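Local coordinates for protein TetR family transcriptional regulator (Streptomyces coelicolor, PDB 6SRN) that binds a furan-type bacterial hormone in a pocket and, as a TetR-family regulator, probably binds regulatory DNA to control antibiotic production, at residues G162-R165 with A166-P170. Sequence-based numbering, arbitrary orientation.
Sequences GQLR and AGVDP
R165 and V168 close a type II beta turn, with V168 N donating to R165 O (3.1 Å, N-H...O angle 160°). G167 takes the third position of the turn, at positive phi. This turn lies in the loop between helices 145-161 and 170-192 of the TetR-type C-terminal domain. G162 opens the loop in a Schellman motif at the end of the first helix. D169 is the N-cap of the second, and its OD2 accepts from A172 N. A water donates to R165 O and to V168 O, at 2.8 Å from the latter, and so bridges the two carbonyls within the bend.

Side chains of L164 and R165 pack against V168. CG of L164 meets CG1 of V168 at 4.2 Å, the two side chains crossing near a right angle. L164 CD2 also reaches P170 CG at 4.3 Å. L212 of helix 197-212 touches both L164 and V168. The R165 chain starts with CG anti to its N (chi1 171°) and bends at chi3 (60°), which brings the guanidinium over to V168. NE donates a hydrogen bond to A211 O, while NH1 forms a salt bridge to E206 of the second subunit. R165 also makes a cation-pi contact with F210 of that subunit, so R165 carries the turn's contact with the second subunit. V168 CG2 lies over one guanidinium face, offset toward its rim, 3.8 Å from R165 NH2.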
# COMPACT_ATOMS: atom_id res chain seq x y z
N GLY A 162 -19.92 -10.18 -21.70
CA GLY A 162 -19.04 -9.84 -22.81
C GLY A 162 -18.40 -8.45 -22.72
O GLY A 162 -17.86 -7.92 -23.69
N GLN A 163 -18.45 -7.85 -21.53
CA GLN A 163 -17.90 -6.52 -21.34
C GLN A 163 -16.40 -6.56 -21.04
O GLN A 163 -15.65 -5.59 -21.25
CB GLN A 163 -18.68 -5.88 -20.18
CG GLN A 163 -18.38 -4.43 -19.97
CD GLN A 163 -19.36 -3.75 -19.02
OE1 GLN A 163 -19.86 -4.32 -18.04
NE2 GLN A 163 -19.62 -2.50 -19.32
N LEU A 164 -15.97 -7.70 -20.50
CA LEU A 164 -14.62 -7.85 -19.97
C LEU A 164 -13.78 -8.52 -21.06
O LEU A 164 -14.24 -9.46 -21.73
CB LEU A 164 -14.70 -8.67 -18.69
CG LEU A 164 -13.75 -8.53 -17.54
CD1 LEU A 164 -13.87 -7.13 -16.95
CD2 LEU A 164 -14.06 -9.58 -16.49
N ARG A 165 -12.58 -8.01 -21.32
CA ARG A 165 -11.67 -8.59 -22.30
C ARG A 165 -11.48 -10.11 -22.11
O ARG A 165 -11.38 -10.61 -20.98
CB ARG A 165 -10.29 -7.87 -22.33
CG ARG A 165 -9.19 -8.52 -23.17
CD ARG A 165 -7.96 -7.62 -23.33
NE ARG A 165 -7.35 -7.29 -22.04
CZ ARG A 165 -6.33 -7.92 -21.46
NH1 ARG A 165 -5.70 -8.96 -21.99
NH2 ARG A 165 -5.91 -7.51 -20.28
N ALA A 166 -11.42 -10.82 -23.24
CA ALA A 166 -11.29 -12.26 -23.25
C ALA A 166 -10.07 -12.69 -22.49
O ALA A 166 -8.97 -12.14 -22.66
CB ALA A 166 -11.24 -12.80 -24.67
N GLY A 167 -10.29 -13.68 -21.62
CA GLY A 167 -9.22 -14.27 -20.86
C GLY A 167 -9.02 -13.63 -19.50
O GLY A 167 -8.32 -14.21 -18.66
N VAL A 168 -9.59 -12.44 -19.27
CA VAL A 168 -9.48 -11.81 -17.97
C VAL A 168 -10.33 -12.54 -16.94
O VAL A 168 -11.52 -12.76 -17.15
CB VAL A 168 -9.84 -10.31 -18.06
CG1 VAL A 168 -9.83 -9.66 -16.68
CG2 VAL A 168 -8.86 -9.61 -19.00
N ASP A 169 -9.71 -12.99 -15.86
CA ASP A 169 -10.43 -13.68 -14.80
C ASP A 169 -11.01 -12.65 -13.85
O ASP A 169 -10.25 -11.80 -13.30
CB ASP A 169 -9.50 -14.58 -14.01
CG ASP A 169 -10.23 -15.29 -12.92
OD1 ASP A 169 -11.11 -16.13 -13.23
OD2 ASP A 169 -9.97 -15.00 -11.76
N PRO A 170 -12.33 -12.68 -13.60
CA PRO A 170 -12.94 -11.72 -12.66
C PRO A 170 -12.30 -11.67 -11.26
O PRO A 170 -12.17 -10.55 -10.71
CB PRO A 170 -14.39 -12.16 -12.57
CG PRO A 170 -14.61 -12.87 -13.82
CD PRO A 170 -13.35 -13.51 -14.26
O HOH W 1 -13.29 -12.09 -19.16